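Local coordinates for protein subclass B1 metallo-beta-lactamase (Myroides odoratimimus, PDB 6T5L) that probably hydrolyses beta-lactam antibiotics, carbapenems among them, as a zinc-dependent enzyme of the metallo-beta-lactamase superfamily, at residues S73-E76 and L77-V81; K198-S201 and T202-K206. One frame throughout, in Å; residues are numbered along the deposited sequence.

Contact 1. Residues S73-E76 and L77-V81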
loop_
_atom_site.group_PDB
_atom_site.type_symbol
_atom_site.label_atom_id
_atom_site.label_comp_id
_atom_site.label_asym_id
_atom_site.label_seq_id
_atom_site.Cartn_x
_atom_site.Cartn_y
_atom_site.Cartn_z
ATOM N N SER A 73 10.144 9.524 7.529
ATOM C CA SER A 73 8.890 9.770 6.823
ATOM C C SER A 73 7.724 9.123 7.567
ATOM O O SER A 73 6.629 9.720 7.701
ATOM C CB SER A 73 8.960 9.210 5.390
ATOM O OG SER A 73 9.905 9.930 4.598
ATOM N N SER A 74 7.953 7.884 8.031
ATOM C CA SER A 74 6.966 7.144 8.797
ATOM C C SER A 74 6.609 7.877 10.095
ATOM O O SER A 74 5.428 7.965 10.458
ATOM C CB SER A 74 7.509 5.740 9.099
ATOM O OG SER A 74 7.635 4.940 7.932
ATOM N N LEU A 75 7.611 8.413 10.810
ATOM C CA LEU A 75 7.301 9.202 12.009
ATOM C C LEU A 75 6.490 10.466 11.670
ATOM O O LEU A 75 5.588 10.862 12.428
ATOM C CB LEU A 75 8.602 9.596 12.730
ATOM C CG LEU A 75 8.539 10.441 13.996
ATOM C CD1 LEU A 75 7.715 9.752 15.130
ATOM C CD2 LEU A 75 9.997 10.860 14.602
ATOM N N GLU A 76 6.814 11.156 10.557
ATOM C CA GLU A 76 5.950 12.269 10.159
ATOM C C GLU A 76 4.517 11.800 9.941
ATOM O O GLU A 76 3.582 12.472 10.357
ATOM C CB GLU A 76 6.443 12.995 8.903
ATOM C CG GLU A 76 7.780 13.746 9.109
ATOM C CD GLU A 76 8.192 14.648 7.934
ATOM O OE1 GLU A 76 7.316 15.173 7.202
ATOM O OE2 GLU A 76 9.430 14.785 7.728
ATOM N N LEU A 77 4.317 10.640 9.323
ATOM C CA LEU A 77 2.952 10.142 9.087
ATOM C C LEU A 77 2.226 9.804 10.402
ATOM O O LEU A 77 1.069 10.211 10.617
ATOM C CB LEU A 77 3.016 8.918 8.193
ATOM C CG LEU A 77 1.703 8.180 7.947
ATOM C CD1 LEU A 77 0.705 9.114 7.360
ATOM C CD2 LEU A 77 1.876 7.065 7.007
ATOM N N ILE A 78 2.895 9.085 11.295
ATOM C CA ILE A 78 2.291 8.701 12.588
ATOM C C ILE A 78 1.920 9.938 13.404
ATOM O O ILE A 78 0.796 10.057 13.911
ATOM C CB ILE A 78 3.255 7.780 13.360
ATOM C CG1 ILE A 78 3.400 6.449 12.606
ATOM C CG2 ILE A 78 2.760 7.580 14.802
ATOM C CD1 ILE A 78 4.616 5.576 13.009
ATOM N N ASN A 79 2.837 10.907 13.489
ATOM C CA ASN A 79 2.550 12.148 14.200
ATOM C C ASN A 79 1.420 12.903 13.519
ATOM O O ASN A 79 0.550 13.466 14.189
ATOM C CB ASN A 79 3.822 12.996 14.283
ATOM C CG ASN A 79 4.810 12.502 15.397
ATOM O OD1 ASN A 79 4.431 11.754 16.310
ATOM N ND2 ASN A 79 6.050 12.913 15.294
ATOM N N PHE A 80 1.368 12.891 12.179
ATOM C CA PHE A 80 0.220 13.526 11.531
ATOM C C PHE A 80 -1.096 12.853 11.930
ATOM O O PHE A 80 -2.112 13.516 12.179
ATOM C CB PHE A 80 0.376 13.493 10.023
ATOM C CG PHE A 80 -0.895 13.839 9.260
ATOM C CD1 PHE A 80 -1.227 15.148 8.991
ATOM C CD2 PHE A 80 -1.729 12.842 8.800
ATOM C CE1 PHE A 80 -2.377 15.468 8.254
ATOM C CE2 PHE A 80 -2.891 13.145 8.061
ATOM C CZ PHE A 80 -3.218 14.457 7.798
ATOM N N VAL A 81 -1.114 11.532 11.941
ATOM C CA VAL A 81 -2.357 10.866 12.304
ATOM C C VAL A 81 -2.752 11.229 13.729
ATOM O O VAL A 81 -3.910 11.579 13.999
ATOM C CB VAL A 81 -2.236 9.340 12.120
ATOM C CG1 VAL A 81 -3.465 8.666 12.710
ATOM C CG2 VAL A 81 -2.055 8.994 10.636
#

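Contact 2. Residues K198-S201 and T202-K206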
loop_
_atom_site.group_PDB
_atom_site.type_symbol
_atom_site.label_atom_id
_atom_site.label_comp_id
_atom_site.label_asym_id
_atom_site.label_seq_id
_atom_site.Cartn_x
_atom_site.Cartn_y
_atom_site.Cartn_z
ATOM N N LYS A 198 4.772 -13.735 -16.555
ATOM C CA LYS A 198 3.830 -14.607 -17.258
ATOM C C LYS A 198 2.437 -14.472 -16.654
ATOM O O LYS A 198 1.440 -14.627 -17.365
ATOM C CB LYS A 198 4.314 -16.048 -17.262
ATOM C CG LYS A 198 5.585 -16.255 -18.108
ATOM C CD LYS A 198 5.714 -15.215 -19.246
ATOM C CE LYS A 198 6.514 -15.695 -20.453
ATOM N NZ LYS A 198 7.374 -14.606 -21.040
ATOM N N GLU A 199 2.350 -14.088 -15.388
ATOM C CA GLU A 199 1.078 -14.057 -14.714
ATOM C C GLU A 199 0.585 -12.660 -14.397
ATOM O O GLU A 199 -0.561 -12.534 -13.960
ATOM C CB GLU A 199 1.151 -14.864 -13.407
ATOM C CG GLU A 199 1.100 -16.380 -13.570
ATOM C CD GLU A 199 -0.231 -16.894 -14.137
ATOM O OE1 GLU A 199 -1.270 -16.801 -13.445
ATOM O OE2 GLU A 199 -0.233 -17.390 -15.285
ATOM N N TRP A 200 1.427 -11.621 -14.504
ATOM C CA TRP A 200 1.007 -10.282 -14.049
ATOM C C TRP A 200 -0.376 -9.930 -14.601
ATOM O O TRP A 200 -1.266 -9.447 -13.890
ATOM C CB TRP A 200 2.025 -9.222 -14.523
ATOM C CG TRP A 200 2.062 -7.960 -13.747
ATOM C CD1 TRP A 200 0.980 -7.269 -13.261
ATOM C CD2 TRP A 200 3.231 -7.198 -13.375
ATOM N NE1 TRP A 200 1.396 -6.160 -12.553
ATOM C CE2 TRP A 200 2.771 -6.074 -12.622
ATOM C CE3 TRP A 200 4.604 -7.348 -13.601
ATOM C CZ2 TRP A 200 3.657 -5.104 -12.089
ATOM C CZ3 TRP A 200 5.481 -6.406 -13.064
ATOM C CH2 TRP A 200 5.004 -5.306 -12.279
ATOM N N SER A 201 -0.575 -10.107 -15.885
ATOM C CA SER A 201 -1.811 -9.538 -16.421
ATOM C C SER A 201 -3.040 -10.369 -16.021
ATOM O O SER A 201 -4.090 -9.788 -15.658
ATOM C CB SER A 201 -1.714 -9.387 -17.919
ATOM O OG SER A 201 -2.163 -10.581 -18.465
ATOM N N THR A 202 -2.938 -11.722 -16.023
ATOM C CA THR A 202 -4.093 -12.488 -15.548
ATOM C C THR A 202 -4.378 -12.160 -14.072
ATOM O O THR A 202 -5.549 -11.999 -13.675
ATOM C CB THR A 202 -3.954 -14.005 -15.778
ATOM O OG1 THR A 202 -3.300 -14.627 -14.690
ATOM C CG2 THR A 202 -3.191 -14.342 -16.995
ATOM N N THR A 203 -3.331 -11.916 -13.270
ATOM C CA THR A 203 -3.562 -11.477 -11.891
ATOM C C THR A 203 -4.422 -10.213 -11.868
ATOM O O THR A 203 -5.362 -10.107 -11.089
ATOM C CB THR A 203 -2.250 -11.227 -11.151
ATOM O OG1 THR A 203 -1.575 -12.468 -10.936
ATOM C CG2 THR A 203 -2.513 -10.632 -9.772
ATOM N N VAL A 204 -4.103 -9.219 -12.691
ATOM C CA VAL A 204 -4.836 -7.948 -12.572
ATOM C C VAL A 204 -6.255 -8.094 -13.175
ATOM O O VAL A 204 -7.216 -7.423 -12.717
ATOM C CB VAL A 204 -4.033 -6.784 -13.209
ATOM C CG1 VAL A 204 -4.894 -5.454 -13.303
ATOM C CG2 VAL A 204 -2.676 -6.559 -12.479
ATOM N N GLU A 205 -6.421 -8.992 -14.158
ATOM C CA GLU A 205 -7.760 -9.329 -14.650
ATOM C C GLU A 205 -8.665 -9.784 -13.495
ATOM O O GLU A 205 -9.851 -9.445 -13.447
ATOM C CB GLU A 205 -7.665 -10.425 -15.723
ATOM C CG GLU A 205 -7.250 -9.933 -17.104
ATOM C CD GLU A 205 -6.919 -11.072 -18.061
ATOM O OE1 GLU A 205 -7.108 -12.243 -17.672
ATOM O OE2 GLU A 205 -6.461 -10.796 -19.192
ATOM N N LYS A 206 -8.097 -10.522 -12.536
ATOM C CA LYS A 206 -8.850 -10.976 -11.378
ATOM C C LYS A 206 -9.192 -9.813 -10.449
ATOM O O LYS A 206 -10.325 -9.723 -9.929
ATOM C CB LYS A 206 -8.040 -12.053 -10.632
ATOM C CG LYS A 206 -7.908 -13.364 -11.339
ATOM C CD LYS A 206 -6.900 -14.289 -10.580
ATOM C CE LYS A 206 -6.420 -15.465 -11.431
ATOM N NZ LYS A 206 -5.651 -16.469 -10.616
#

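Contact 1. Residues S73-E76 and L77-V81
Leu75 lays its CD1 methyl against the amide of Asn79 one turn further along helix 71-83, the helix of a beta-alpha-beta unit that links strands 61-65 and 88-93 in the alpha-beta/beta-alpha fold of metallo-beta-lactamases. CD1 comes within 3.6 Å of Asn79 ND2, the two side chains crossing at a slant on the partly exposed side of the helix, where a leucine and an amide can share a border with solvent. Leu75 leaves the backbone heading away from Asn79; with CG anti to its own N (chi1 179°), its end turns back so that CD1 meets the amide. Beneath the pair runs the main-chain bond from Asn79 N to Leu75 O, at 2.9 Å.

The remaining faces are divided by residue type. Leu77 sends its branched end inward to Leu25, Ile27 and Leu55 of the sheet, while Ile78 meets Phe108 of helix 105-110. Glu76, partly exposed, uses its carboxylate for Tyr20 OH and Asn24 ND2, so both oxygens are held. The small Ser74 can bend back within the first turn, its OG bonded to Asp70 O. Ile78 rests CG1 3.3 Å from Ser74 O, the same oxygen that accepts the hydrogen bond from Ile78 N at 2.9 Å.

Contact 2. Residues K198-S201 and T202-K206
This is a local contact within the first turns of helix 200-210, the helix that crosses between strands 175-179 and 216-219 in a beta-alpha-beta unit of the metallo-beta-lactamase fold. Its main-chain bonds include Thr203 N to Glu199 O, 2.9 Å long and nearly straight at 168°, Val204 N to Trp200 O and Glu205 N to Ser201 O.

Side chains also meet across the turn on two flanks. On the outer one, Glu199 folds at chi2 (-65°) and brings OE1 back to Thr202 OG1; the threonine hydroxyl donates to it, weakly, across 3.2 Å. Lys206 NZ stands 5.2 Å from the same Glu199 OE1, too far for contact but near enough that its charge may favour the ionised form of Glu199. On the inner flank Val204 sets CG2 at the edge of the Trp200 indole, in the ring plane and 3.8 Å from CD1, the two side chains running alongside each other in a common direction. The beta-branched valine offers a compact methyl to that edge, while the indole NE1 is satisfied by Leu181 O.

Thr203, also buried, ties its OG1 to Glu159 O. The helix is thus pinned to the loops after strands 150-155 and 175-179, while helix 228-237 packs along it: Phe237 stacks on the Trp200 ring, and Thr233 and Ile234 touch Val204.

Overall arrangement
Contacts 1 and 2 lie on opposite sides of the chain's centre, their own centres 34 Å apart and their nearest atoms about 23 Å apart, so neither touches the other. Each belongs to the helix of a beta-alpha-beta unit, one joined to the six-stranded sheet and the other to the five-stranded sheet. Their relation to the zinc site differs. In contact 2 the Trp200 side chain is about 8 Å from a bound zinc ion and touches His161, which with His96 and His98 binds one zinc; Asp100, Cys180 and His221 bind the other. Residues 73-81 lie on the other side of the molecule, where Leu77 and Val81 pack on Leu55 of the six-stranded sheet.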